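Local structure of fatty acid synthase 1, isoform A (Drosophila melanogaster, 6FN6) at residues 711-716 and 733-738; 766-771 and 793-798; 777-782 and 800-805; 784-789 and 804-809; 788-793 and 811-816. The protein probably carries out the de novo synthesis of long-chain saturated fatty acids with NADPH, this chain holding its dehydratase, enoylreductase and ketoreductase region. One frame throughout, in Å; residues are numbered along the deposited sequence.

Contact 1 (711-716 and 733-738); sequences ILIHAG and LTVFTT
H714 and T738 meet just past the carboxyl end of strand 711-713, which runs parallel to strand 734-738 with the CA atoms of L712 and F736 4.6 Å apart. The ladder goes from I711 N to T734 O, from F736 N to I711 O and from I713 N to F736 O; beyond it, G716 N reaches T738 O at 2.9 Å. The histidine can be followed outward. H714 CB brushes T738 OG1 at 3.9 Å. H714 CG sits beside the backbone N and anti to the carbonyl carbon (chi1 -82°), and this places the ring with one face toward L712 CG, offset to the rim. H714 ND1 then lies 3.0 Å from T738 OG1, which comes in near the ring plane; either partner could donate. H714 CE1 is 4.0 Å from T738 CG2, a methyl at the same edge. At the tip, NE2 bonds to OG of S796, so both ring nitrogens are engaged and the imidazole is fixed in rotation. A leucine in this position would probably leave the hydroxyls of T738 and S796 without the ring they share and remove one polar link to helix 791-797. F768 of helix 768-775 meets the ring edge-to-face. I711, I713 and V735 point to the sheet face opposite L712 and F736, where helix 719-731, the connection of this beta-alpha-beta unit, packs on I713 and V735, while strand 781-786 flanks strand 710-713.

Contact 2 (766-771 and 793-798); sequences TSFEQL and LQASIR
The beginning of helix 768-775 runs up beside the later part of helix 791-797, with the CA atoms of E769 and A795 6.0 Å apart. The small side chain of A795 is consistent with this closeness; its CB is met by T766 CG2 at 4.0 Å and by the tip of the F768 ring, CZ, at 4.1 Å. The same CZ lies 3.4 Å from S796 OG, approached obliquely; that hydroxyl is also bonded to K792 O. On the other flank E769 is fully extended, CG anti to the backbone N (chi1 -178°), and reaches across to R798. Its OE1 forms a salt bridge with R798 NH1 at 2.6 Å. The oxygen lies close to the guanidinium plane, but the donor meets it on the syn side, 29° out of the carboxylate plane. One nitrogen and one oxygen carry this bond, and the two flat groups are inclined by 32°, short of a flat two-pronged pairing. The backbone of Q794 and A795 lies against one face of the guanidinium, while E197 of the second subunit offers a long, weak ion pair. Neighbouring helices packed side by side on one face of a parallel sheet are characteristic of the Rossmann-type cofactor domain of the zinc-binding dehydrogenase family.

Contact 3 (777-782 and 800-805); sequences KGRGVD and LGLNGR
V781 and D782 meet G801 and R805 largely through backbone, at the corner where strand 781-786 starts and strand 804-808 is entered after helix 791-797. V781 pairs in parallel with L800, their side chains diverging, and G801 N gives a nearly straight bond (165°) to V781 O at 2.9 Å, in the carbonyl plane. One residue on from V781, D782 O receives R805 N at 2.8 Å, the donor tilted 30° from the carbonyl plane. Between these two bonds the chain makes a type II turn from G801 to G804, closed by G804 N on G801 O. Glycine suits the tight places: a CB on G780 would run into G801 N, and one on G804 into L800 CG. R805 bends at chi3 (-62°), bringing its guanidinium back so that D782 O lies over the centre of one face, 3.9 Å above it. G703 O and a salt bridge to E709 hold that group in place, while D782 OD2 takes K710 N. At the outer end, L802 CD1 rests obliquely against the R779 guanidinium, 3.8 Å from NH1. Strand 781-786, helix 791-797 and strand 804-808, the two strands neighbouring and parallel, form a beta-alpha-beta crossover of the Rossmann-type sheet.

Contact 4 (784-789 and 804-809); sequences VLNSLS and GRFLEI
R805 opens the pairing with strand 784-786: its O takes only a weak bond from V784 N. Next comes F806, whose ring is laid obliquely along the neighbouring strand, CE2 3.7 Å from V784 CG1 and CZ 3.6 Å from N786 CB. L807 ties both ways, its N to V784 O and its O from N786 N at 3.0 Å; its CB stands 4.0 Å from L785 CD1, on the opposite face from F806. E808 returns to the face of F806 and runs alongside N786, both with CG anti to the backbone N. A bend at chi2 (59°) lets E808 OE1 accept N786 ND2 at 2.8 Å through its syn lone pair, with carboxylate and amide nearly perpendicular, 84° apart. The other oxygen, OE2, receives G810 N, so each oxygen of the buried carboxylate has a donor. The asparagine has a second task: its OD1 accepts L788 N from above the carbonyl plane, an Asx turn that shapes the chain as it leaves the strand. I809 ends the walk, its N bonded to N786 O at 2.9 Å and its CG2 3.9 Å from L785 CD1, against helix 719-731. Parallel strands 781-786 and 804-808, joined through helix 791-797, are neighbours in the six-stranded parallel sheet of a Rossmann-type domain, consistent with the NADPH-dependent enoyl reductase of this region.

Contact 5 (788-793 and 811-816); sequences LSEEKL and KFDLSN
D813 takes hold of the backbone of E790, the N-cap residue of helix 791-797, joining the loop after strand 781-786 of a Rossmann-type fold to the short helix 812-816 that follows strand 804-808. The main bond runs from E790 N to D813 OD2 at 2.9 Å, received on the syn lone pair; D813 OD1 adds a weak second one at 3.4 Å. The grip thus comes from the side chain of another helix, and the negative charge of D813, close to the amino end of helix 791-797, would probably be favoured by the helix dipole. L793, in the first turn of that helix, approaches the carboxylate from the opposite direction, its CD1 3.8 Å from D813 CG. With an alanine at D813, E790 N is likely to lose its acceptor and the start of helix 791-797 to be freer to shift. Beside this bond F812 fills the outer flank. Its CG lies anti to the backbone N (chi1 -178°), which sends the ring alongside the loop: F812 CB is 3.9 Å from S789 CB, and CE2 is 3.5 Å from E790 CG, met obliquely. The E790 chain runs on extended, so that its OE1 comes near CE2 and CZ of the F812 ring, the carboxylate turned 53° from the ring plane. Farther out, S818 OG bonds to D813 OD1, and M822 of the second subunit packs on L793, D813 and L814. The helix carrying D813 is itself pinned at its start, where K811 O, at the N-cap position, accepts both S815 N at 2.8 Å and S815 OG at 2.7 Å, the hydroxyl standing above the carbonyl plane.

Overall arrangement
Contact 1 comes first along the chain and closes the loop through helix 719-731 before any other contact opens. The remaining four interleave. Contact 2 begins at 766-771 and crosses contacts 3, 4 and 5: 793-798 lies within the loops of contacts 3 and 4 and overlaps the first segment of contact 5 at L793. Contacts 3 and 5 also cross, without touching. Contacts 3 and 4 both end on strand 804-808, the first at its entry and the second along its length, while contacts 4 and 5 set out from the same turn at 788-789. H714 and L785 link contact 1 to contacts 2 and 4. Together they bind the inner strands of a six-stranded parallel sheet to helices 768-775, 791-797 and 812-816.

Contact 1 (711-716 and 733-738)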
# COMPACT_ATOMS: atom_id res chain seq x y z
N ILE A 711 -10.83 19.26 -5.97
CA ILE A 711 -10.14 18.81 -4.76
C ILE A 711 -11.13 18.29 -3.72
O ILE A 711 -12.19 18.89 -3.49
CB ILE A 711 -9.28 19.93 -4.17
CG1 ILE A 711 -8.44 19.39 -3.00
CG2 ILE A 711 -10.15 21.08 -3.68
CD1 ILE A 711 -7.28 20.28 -2.61
N LEU A 712 -10.77 17.19 -3.08
CA LEU A 712 -11.57 16.62 -2.01
C LEU A 712 -10.95 16.97 -0.66
O LEU A 712 -9.89 16.46 -0.31
CB LEU A 712 -11.67 15.09 -2.15
CG LEU A 712 -12.37 14.35 -1.01
CD1 LEU A 712 -13.81 14.81 -0.86
CD2 LEU A 712 -12.31 12.84 -1.24
N ILE A 713 -11.61 17.87 0.06
CA ILE A 713 -11.15 18.29 1.38
C ILE A 713 -11.96 17.58 2.46
O ILE A 713 -13.11 17.93 2.70
CB ILE A 713 -11.26 19.82 1.58
CG1 ILE A 713 -10.75 20.58 0.35
CG2 ILE A 713 -10.52 20.24 2.84
CD1 ILE A 713 -9.27 20.46 0.12
N HIS A 714 -11.35 16.58 3.10
CA HIS A 714 -12.01 15.89 4.19
C HIS A 714 -12.04 16.77 5.44
O HIS A 714 -11.24 17.71 5.56
CB HIS A 714 -11.31 14.57 4.50
CG HIS A 714 -11.71 13.44 3.60
ND1 HIS A 714 -13.01 13.26 3.18
CD2 HIS A 714 -10.99 12.44 3.04
CE1 HIS A 714 -13.07 12.19 2.40
NE2 HIS A 714 -11.86 11.68 2.30
N ALA A 715 -12.97 16.48 6.34
CA ALA A 715 -13.12 17.25 7.58
C ALA A 715 -13.28 18.73 7.27
O ALA A 715 -12.53 19.57 7.78
CB ALA A 715 -11.92 17.02 8.49
N GLY A 716 -14.28 19.05 6.45
CA GLY A 716 -14.49 20.41 5.99
C GLY A 716 -14.58 21.44 7.09
O GLY A 716 -13.90 22.46 7.05
N LEU A 733 -10.71 26.33 -7.49
CA LEU A 733 -10.94 24.90 -7.64
C LEU A 733 -12.38 24.52 -7.31
O LEU A 733 -13.07 25.23 -6.57
CB LEU A 733 -9.99 24.09 -6.74
CG LEU A 733 -8.56 23.91 -7.23
CD1 LEU A 733 -7.79 25.22 -7.23
CD2 LEU A 733 -7.85 22.86 -6.38
N THR A 734 -12.84 23.42 -7.90
CA THR A 734 -14.09 22.81 -7.50
C THR A 734 -13.83 21.99 -6.24
O THR A 734 -12.92 21.16 -6.20
CB THR A 734 -14.68 21.93 -8.61
OG1 THR A 734 -15.09 22.75 -9.71
CG2 THR A 734 -15.88 21.12 -8.11
N VAL A 735 -14.63 22.23 -5.20
CA VAL A 735 -14.39 21.63 -3.90
C VAL A 735 -15.44 20.59 -3.53
O VAL A 735 -16.65 20.84 -3.63
CB VAL A 735 -14.29 22.72 -2.82
CG1 VAL A 735 -14.21 22.10 -1.43
CG2 VAL A 735 -13.07 23.60 -3.06
N PHE A 736 -14.97 19.42 -3.12
CA PHE A 736 -15.80 18.42 -2.47
C PHE A 736 -15.36 18.33 -1.00
O PHE A 736 -14.18 18.49 -0.69
CB PHE A 736 -15.66 17.06 -3.15
CG PHE A 736 -16.21 17.03 -4.55
CD1 PHE A 736 -17.54 16.70 -4.78
CD2 PHE A 736 -15.40 17.33 -5.64
CE1 PHE A 736 -18.05 16.67 -6.07
CE2 PHE A 736 -15.91 17.31 -6.93
CZ PHE A 736 -17.23 16.98 -7.14
N THR A 737 -16.31 18.12 -0.09
CA THR A 737 -15.97 17.99 1.32
C THR A 737 -16.83 16.97 2.04
O THR A 737 -17.79 16.43 1.49
CB THR A 737 -16.10 19.33 2.07
OG1 THR A 737 -17.45 19.80 2.00
CG2 THR A 737 -15.17 20.37 1.48
N THR A 738 -16.47 16.72 3.30
CA THR A 738 -17.24 15.84 4.17
C THR A 738 -17.39 16.49 5.55
O THR A 738 -16.58 17.33 5.93
CB THR A 738 -16.58 14.46 4.30
OG1 THR A 738 -15.20 14.61 4.63
CG2 THR A 738 -16.71 13.69 2.99

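Contact 2 (766-771 and 793-798)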
# COMPACT_ATOMS: atom_id res chain seq x y z
N THR A 766 -17.96 5.71 4.52
CA THR A 766 -17.29 5.72 3.22
C THR A 766 -18.20 6.20 2.08
O THR A 766 -17.82 6.15 0.91
CB THR A 766 -16.76 4.32 2.86
OG1 THR A 766 -17.82 3.36 2.96
CG2 THR A 766 -15.63 3.93 3.78
N SER A 767 -19.41 6.63 2.43
CA SER A 767 -20.41 7.00 1.42
C SER A 767 -19.89 8.06 0.45
O SER A 767 -20.32 8.11 -0.70
CB SER A 767 -21.69 7.51 2.10
OG SER A 767 -21.50 8.80 2.64
N PHE A 768 -18.97 8.89 0.91
CA PHE A 768 -18.47 10.00 0.10
C PHE A 768 -17.80 9.51 -1.18
O PHE A 768 -17.71 10.25 -2.16
CB PHE A 768 -17.50 10.87 0.90
CG PHE A 768 -16.24 10.16 1.31
CD1 PHE A 768 -15.17 10.06 0.43
CD2 PHE A 768 -16.12 9.61 2.57
CE1 PHE A 768 -14.01 9.42 0.81
CE2 PHE A 768 -14.96 8.97 2.95
CZ PHE A 768 -13.91 8.87 2.07
N GLU A 769 -17.34 8.26 -1.18
CA GLU A 769 -16.73 7.68 -2.37
C GLU A 769 -17.73 7.65 -3.52
O GLU A 769 -17.43 8.09 -4.63
CB GLU A 769 -16.21 6.28 -2.07
CG GLU A 769 -15.50 5.61 -3.24
CD GLU A 769 -15.09 4.19 -2.94
OE1 GLU A 769 -14.96 3.85 -1.74
OE2 GLU A 769 -14.90 3.40 -3.89
N GLN A 770 -18.92 7.11 -3.26
CA GLN A 770 -19.95 7.03 -4.28
C GLN A 770 -20.35 8.42 -4.73
O GLN A 770 -20.53 8.67 -5.92
CB GLN A 770 -21.18 6.27 -3.76
CG GLN A 770 -20.99 4.77 -3.61
CD GLN A 770 -20.03 4.41 -2.50
OE1 GLN A 770 -20.13 4.92 -1.39
NE2 GLN A 770 -19.09 3.52 -2.79
N LEU A 771 -20.47 9.34 -3.78
CA LEU A 771 -20.89 10.70 -4.06
C LEU A 771 -19.94 11.39 -5.03
O LEU A 771 -20.36 11.99 -6.02
CB LEU A 771 -20.98 11.51 -2.77
CG LEU A 771 -21.41 12.98 -2.87
CD1 LEU A 771 -22.13 13.40 -1.60
CD2 LEU A 771 -20.23 13.91 -3.12
N LEU A 793 -9.56 5.94 4.20
CA LEU A 793 -8.39 6.37 3.43
C LEU A 793 -8.37 5.65 2.08
O LEU A 793 -8.22 6.29 1.04
CB LEU A 793 -7.10 6.09 4.20
CG LEU A 793 -5.81 6.70 3.63
CD1 LEU A 793 -4.80 6.93 4.74
CD2 LEU A 793 -5.18 5.83 2.55
N GLN A 794 -8.51 4.33 2.11
CA GLN A 794 -8.53 3.54 0.88
C GLN A 794 -9.69 3.98 -0.01
O GLN A 794 -9.59 3.94 -1.24
CB GLN A 794 -8.62 2.05 1.20
CG GLN A 794 -7.28 1.38 1.47
CD GLN A 794 -6.41 1.27 0.21
OE1 GLN A 794 -6.76 1.81 -0.84
NE2 GLN A 794 -5.29 0.57 0.32
N ALA A 795 -10.78 4.40 0.62
CA ALA A 795 -11.93 4.91 -0.12
C ALA A 795 -11.58 6.25 -0.76
O ALA A 795 -12.04 6.56 -1.87
CB ALA A 795 -13.14 5.05 0.79
N SER A 796 -10.77 7.03 -0.07
CA SER A 796 -10.33 8.33 -0.57
C SER A 796 -9.36 8.13 -1.74
O SER A 796 -9.31 8.95 -2.65
CB SER A 796 -9.66 9.14 0.54
OG SER A 796 -10.53 9.33 1.64
N ILE A 797 -8.59 7.05 -1.69
CA ILE A 797 -7.68 6.70 -2.77
C ILE A 797 -8.48 6.44 -4.04
O ILE A 797 -8.12 6.90 -5.12
CB ILE A 797 -6.82 5.48 -2.38
CG1 ILE A 797 -5.79 5.86 -1.32
CG2 ILE A 797 -6.14 4.87 -3.61
CD1 ILE A 797 -4.66 6.75 -1.82
N ARG A 798 -9.58 5.71 -3.90
CA ARG A 798 -10.43 5.37 -5.03
C ARG A 798 -11.06 6.62 -5.65
O ARG A 798 -11.56 6.57 -6.78
CB ARG A 798 -11.52 4.38 -4.61
CG ARG A 798 -10.99 3.05 -4.11
CD ARG A 798 -12.11 2.12 -3.69
NE ARG A 798 -11.72 1.21 -2.61
CZ ARG A 798 -12.21 1.23 -1.37
NH1 ARG A 798 -13.15 2.10 -1.02
NH2 ARG A 798 -11.77 0.35 -0.48

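Contact 3 (777-782 and 800-805)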
# COMPACT_ATOMS: atom_id res chain seq x y z
N LYS A 777 -18.60 11.71 -12.44
CA LYS A 777 -18.89 10.73 -13.49
C LYS A 777 -17.75 9.74 -13.65
O LYS A 777 -17.38 9.37 -14.77
CB LYS A 777 -19.17 11.44 -14.82
CG LYS A 777 -20.55 12.08 -14.93
CD LYS A 777 -20.77 12.65 -16.32
CE LYS A 777 -22.25 12.87 -16.62
NZ LYS A 777 -22.48 13.22 -18.05
N GLY A 778 -17.18 9.31 -12.52
CA GLY A 778 -16.12 8.31 -12.53
C GLY A 778 -14.73 8.89 -12.74
O GLY A 778 -13.73 8.18 -12.59
N ARG A 779 -14.67 10.17 -13.08
CA ARG A 779 -13.39 10.82 -13.35
C ARG A 779 -12.54 10.95 -12.09
O ARG A 779 -11.33 10.72 -12.12
CB ARG A 779 -13.61 12.21 -13.96
CG ARG A 779 -14.10 12.19 -15.41
CD ARG A 779 -12.94 12.06 -16.39
NE ARG A 779 -12.45 10.68 -16.49
CZ ARG A 779 -11.32 10.33 -17.09
NH1 ARG A 779 -10.97 9.05 -17.13
NH2 ARG A 779 -10.54 11.24 -17.65
N GLY A 780 -13.18 11.31 -10.98
CA GLY A 780 -12.48 11.53 -9.73
C GLY A 780 -12.03 12.97 -9.55
O GLY A 780 -12.51 13.86 -10.25
N VAL A 781 -11.12 13.19 -8.61
CA VAL A 781 -10.60 14.53 -8.35
C VAL A 781 -9.09 14.57 -8.57
O VAL A 781 -8.44 13.53 -8.65
CB VAL A 781 -10.96 14.99 -6.92
CG1 VAL A 781 -12.47 15.15 -6.79
CG2 VAL A 781 -10.42 14.01 -5.88
N ASP A 782 -8.54 15.78 -8.67
CA ASP A 782 -7.12 15.97 -8.93
C ASP A 782 -6.27 15.96 -7.66
O ASP A 782 -5.09 15.64 -7.70
CB ASP A 782 -6.88 17.28 -9.69
CG ASP A 782 -7.62 17.32 -11.01
OD1 ASP A 782 -7.24 16.57 -11.93
OD2 ASP A 782 -8.59 18.11 -11.12
N LEU A 800 -9.33 9.27 -6.30
CA LEU A 800 -8.27 9.95 -7.04
C LEU A 800 -8.32 9.64 -8.53
O LEU A 800 -8.32 8.47 -8.93
CB LEU A 800 -6.91 9.58 -6.47
CG LEU A 800 -5.76 10.53 -6.79
CD1 LEU A 800 -6.02 11.93 -6.24
CD2 LEU A 800 -4.45 10.00 -6.25
N GLY A 801 -8.38 10.69 -9.34
CA GLY A 801 -8.42 10.55 -10.79
C GLY A 801 -7.05 10.63 -11.41
O GLY A 801 -6.04 10.77 -10.71
N LEU A 802 -7.00 10.53 -12.74
CA LEU A 802 -5.74 10.55 -13.47
C LEU A 802 -4.87 11.75 -13.09
O LEU A 802 -5.37 12.86 -12.92
CB LEU A 802 -6.00 10.56 -14.98
CG LEU A 802 -6.66 9.29 -15.54
CD1 LEU A 802 -7.19 9.52 -16.95
CD2 LEU A 802 -5.69 8.12 -15.52
N ASN A 803 -3.57 11.51 -12.96
CA ASN A 803 -2.61 12.54 -12.58
C ASN A 803 -2.89 13.12 -11.20
O ASN A 803 -2.35 14.16 -10.84
CB ASN A 803 -2.60 13.67 -13.61
CG ASN A 803 -2.28 13.18 -15.01
OD1 ASN A 803 -1.49 12.25 -15.18
ND2 ASN A 803 -2.90 13.79 -16.01
N GLY A 804 -3.71 12.43 -10.41
CA GLY A 804 -4.07 12.91 -9.09
C GLY A 804 -2.89 13.02 -8.13
O GLY A 804 -1.83 12.45 -8.37
N ARG A 805 -3.09 13.76 -7.04
CA ARG A 805 -2.04 13.96 -6.06
C ARG A 805 -2.60 13.88 -4.63
O ARG A 805 -3.30 14.78 -4.17
CB ARG A 805 -1.35 15.31 -6.29
CG ARG A 805 -0.66 15.40 -7.64
CD ARG A 805 -0.14 16.79 -7.96
NE ARG A 805 -1.20 17.80 -8.04
CZ ARG A 805 -2.07 17.88 -9.04
NH1 ARG A 805 -2.04 17.01 -10.03
NH2 ARG A 805 -2.99 18.84 -9.03

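Contact 4 (784-789 and 804-809)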
# COMPACT_ATOMS: atom_id res chain seq x y z
N VAL A 784 -6.49 15.21 -3.16
CA VAL A 784 -7.19 14.82 -1.96
C VAL A 784 -6.38 15.27 -0.76
O VAL A 784 -5.21 14.90 -0.61
CB VAL A 784 -7.44 13.29 -1.91
CG1 VAL A 784 -8.18 12.90 -0.64
CG2 VAL A 784 -8.20 12.84 -3.14
N LEU A 785 -7.00 16.09 0.09
CA LEU A 785 -6.40 16.47 1.36
C LEU A 785 -7.04 15.62 2.45
O LEU A 785 -8.17 15.89 2.86
CB LEU A 785 -6.59 17.96 1.64
CG LEU A 785 -5.91 18.50 2.91
CD1 LEU A 785 -4.39 18.39 2.81
CD2 LEU A 785 -6.34 19.93 3.17
N ASN A 786 -6.32 14.61 2.91
CA ASN A 786 -6.89 13.59 3.78
C ASN A 786 -6.38 13.66 5.22
O ASN A 786 -5.17 13.76 5.46
CB ASN A 786 -6.61 12.20 3.21
CG ASN A 786 -7.29 11.10 3.99
OD1 ASN A 786 -8.47 11.21 4.34
ND2 ASN A 786 -6.56 10.03 4.27
N SER A 787 -7.31 13.59 6.17
CA SER A 787 -6.99 13.44 7.59
C SER A 787 -7.74 12.24 8.17
O SER A 787 -7.71 12.00 9.37
CB SER A 787 -7.33 14.71 8.37
OG SER A 787 -8.69 15.07 8.21
N LEU A 788 -8.43 11.51 7.30
CA LEU A 788 -9.13 10.29 7.69
C LEU A 788 -8.19 9.09 7.58
O LEU A 788 -7.09 9.22 7.03
CB LEU A 788 -10.37 10.08 6.82
CG LEU A 788 -11.67 10.77 7.26
CD1 LEU A 788 -11.44 12.22 7.66
CD2 LEU A 788 -12.70 10.69 6.15
N SER A 789 -8.60 7.94 8.10
CA SER A 789 -7.72 6.78 8.13
C SER A 789 -8.46 5.47 7.84
O SER A 789 -9.69 5.42 7.85
CB SER A 789 -7.03 6.69 9.50
OG SER A 789 -7.98 6.48 10.53
N GLY A 804 -3.71 12.43 -10.41
CA GLY A 804 -4.07 12.91 -9.09
C GLY A 804 -2.89 13.02 -8.13
O GLY A 804 -1.83 12.45 -8.37
N ARG A 805 -3.09 13.76 -7.04
CA ARG A 805 -2.04 13.96 -6.06
C ARG A 805 -2.60 13.88 -4.63
O ARG A 805 -3.30 14.78 -4.17
CB ARG A 805 -1.35 15.31 -6.29
CG ARG A 805 -0.66 15.40 -7.64
CD ARG A 805 -0.14 16.79 -7.96
NE ARG A 805 -1.20 17.80 -8.04
CZ ARG A 805 -2.07 17.88 -9.04
NH1 ARG A 805 -2.04 17.01 -10.03
NH2 ARG A 805 -2.99 18.84 -9.03
N PHE A 806 -2.28 12.78 -3.95
CA PHE A 806 -2.82 12.53 -2.62
C PHE A 806 -1.98 13.23 -1.56
O PHE A 806 -0.75 13.10 -1.53
CB PHE A 806 -2.86 11.02 -2.35
CG PHE A 806 -3.83 10.62 -1.28
CD1 PHE A 806 -3.46 10.60 0.06
CD2 PHE A 806 -5.12 10.26 -1.61
CE1 PHE A 806 -4.35 10.22 1.04
CE2 PHE A 806 -6.03 9.88 -0.63
CZ PHE A 806 -5.64 9.86 0.69
N LEU A 807 -2.65 13.96 -0.68
CA LEU A 807 -1.98 14.76 0.34
C LEU A 807 -2.39 14.31 1.73
O LEU A 807 -3.45 14.68 2.23
CB LEU A 807 -2.32 16.24 0.15
CG LEU A 807 -2.14 16.77 -1.28
CD1 LEU A 807 -2.70 18.17 -1.41
CD2 LEU A 807 -0.68 16.73 -1.69
N GLU A 808 -1.54 13.49 2.36
CA GLU A 808 -1.86 12.94 3.67
C GLU A 808 -1.37 13.86 4.78
O GLU A 808 -0.19 14.22 4.82
CB GLU A 808 -1.25 11.54 3.83
CG GLU A 808 -1.64 10.84 5.12
CD GLU A 808 -3.15 10.66 5.25
OE1 GLU A 808 -3.79 10.27 4.26
OE2 GLU A 808 -3.68 10.93 6.35
N ILE A 809 -2.28 14.25 5.67
CA ILE A 809 -1.92 15.06 6.82
C ILE A 809 -2.35 14.37 8.12
O ILE A 809 -2.25 14.95 9.20
CB ILE A 809 -2.54 16.47 6.72
CG1 ILE A 809 -4.06 16.39 6.56
CG2 ILE A 809 -1.92 17.22 5.55
CD1 ILE A 809 -4.76 17.72 6.70

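Contact 5 (788-793 and 811-816)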
# COMPACT_ATOMS: atom_id res chain seq x y z
N LEU A 788 -8.43 11.51 7.30
CA LEU A 788 -9.13 10.29 7.69
C LEU A 788 -8.19 9.09 7.58
O LEU A 788 -7.09 9.22 7.03
CB LEU A 788 -10.37 10.08 6.82
CG LEU A 788 -11.67 10.77 7.26
CD1 LEU A 788 -11.44 12.22 7.66
CD2 LEU A 788 -12.70 10.69 6.15
N SER A 789 -8.60 7.94 8.10
CA SER A 789 -7.72 6.78 8.13
C SER A 789 -8.46 5.47 7.84
O SER A 789 -9.69 5.42 7.85
CB SER A 789 -7.03 6.69 9.50
OG SER A 789 -7.98 6.48 10.53
N GLU A 790 -7.67 4.42 7.60
CA GLU A 790 -8.19 3.08 7.35
C GLU A 790 -9.19 3.07 6.18
O GLU A 790 -8.93 3.68 5.15
CB GLU A 790 -8.82 2.53 8.64
CG GLU A 790 -7.82 2.41 9.77
CD GLU A 790 -8.43 1.88 11.06
OE1 GLU A 790 -8.08 0.76 11.46
OE2 GLU A 790 -9.25 2.60 11.66
N GLU A 791 -10.32 2.37 6.33
CA GLU A 791 -11.23 2.14 5.21
C GLU A 791 -11.63 3.45 4.53
O GLU A 791 -11.94 3.48 3.34
CB GLU A 791 -12.48 1.38 5.67
CG GLU A 791 -13.43 2.16 6.59
CD GLU A 791 -12.93 2.27 8.01
OE1 GLU A 791 -11.98 1.54 8.38
OE2 GLU A 791 -13.49 3.09 8.78
N LYS A 792 -11.60 4.55 5.29
CA LYS A 792 -11.93 5.86 4.75
C LYS A 792 -10.77 6.42 3.93
O LYS A 792 -10.98 7.28 3.07
CB LYS A 792 -12.30 6.83 5.87
CG LYS A 792 -13.53 6.43 6.67
CD LYS A 792 -13.73 7.33 7.88
CE LYS A 792 -14.71 6.73 8.87
NZ LYS A 792 -14.73 7.47 10.16
N LEU A 793 -9.56 5.94 4.20
CA LEU A 793 -8.39 6.37 3.43
C LEU A 793 -8.37 5.65 2.08
O LEU A 793 -8.22 6.29 1.04
CB LEU A 793 -7.10 6.09 4.20
CG LEU A 793 -5.81 6.70 3.63
CD1 LEU A 793 -4.80 6.93 4.74
CD2 LEU A 793 -5.18 5.83 2.55
N LYS A 811 -1.98 10.75 10.64
CA LYS A 811 -0.80 10.07 11.19
C LYS A 811 -1.02 8.59 11.46
O LYS A 811 -0.05 7.83 11.57
CB LYS A 811 -0.36 10.77 12.48
CG LYS A 811 0.05 12.22 12.30
CD LYS A 811 1.28 12.36 11.41
CE LYS A 811 1.67 13.81 11.22
NZ LYS A 811 2.16 14.42 12.48
N PHE A 812 -2.27 8.16 11.57
CA PHE A 812 -2.57 6.78 11.95
C PHE A 812 -1.93 5.76 11.01
O PHE A 812 -1.04 5.01 11.42
CB PHE A 812 -4.07 6.54 11.99
CG PHE A 812 -4.44 5.15 12.42
CD1 PHE A 812 -4.49 4.82 13.76
CD2 PHE A 812 -4.73 4.18 11.48
CE1 PHE A 812 -4.82 3.54 14.16
CE2 PHE A 812 -5.06 2.89 11.87
CZ PHE A 812 -5.11 2.58 13.21
N ASP A 813 -2.38 5.74 9.77
CA ASP A 813 -1.92 4.74 8.81
C ASP A 813 -0.41 4.83 8.58
O ASP A 813 0.24 3.82 8.30
CB ASP A 813 -2.67 4.89 7.49
CG ASP A 813 -4.14 4.54 7.62
OD1 ASP A 813 -4.47 3.34 7.61
OD2 ASP A 813 -4.96 5.48 7.73
N LEU A 814 0.14 6.03 8.69
CA LEU A 814 1.58 6.21 8.56
C LEU A 814 2.29 5.53 9.72
O LEU A 814 3.24 4.77 9.52
CB LEU A 814 1.94 7.69 8.51
CG LEU A 814 2.08 8.30 7.12
CD1 LEU A 814 0.84 8.03 6.27
CD2 LEU A 814 2.35 9.80 7.20
N SER A 815 1.82 5.79 10.94
CA SER A 815 2.39 5.20 12.14
C SER A 815 2.25 3.68 12.12
O SER A 815 3.20 2.96 12.42
CB SER A 815 1.71 5.77 13.39
OG SER A 815 1.80 7.18 13.41
N ASN A 816 1.05 3.21 11.78
CA ASN A 816 0.76 1.78 11.78
C ASN A 816 1.43 1.07 10.61
O ASN A 816 1.44 -0.16 10.55
CB ASN A 816 -0.75 1.55 11.73
CG ASN A 816 -1.14 0.13 12.06
OD1 ASN A 816 -1.06 -0.30 13.21
ND2 ASN A 816 -1.57 -0.62 11.04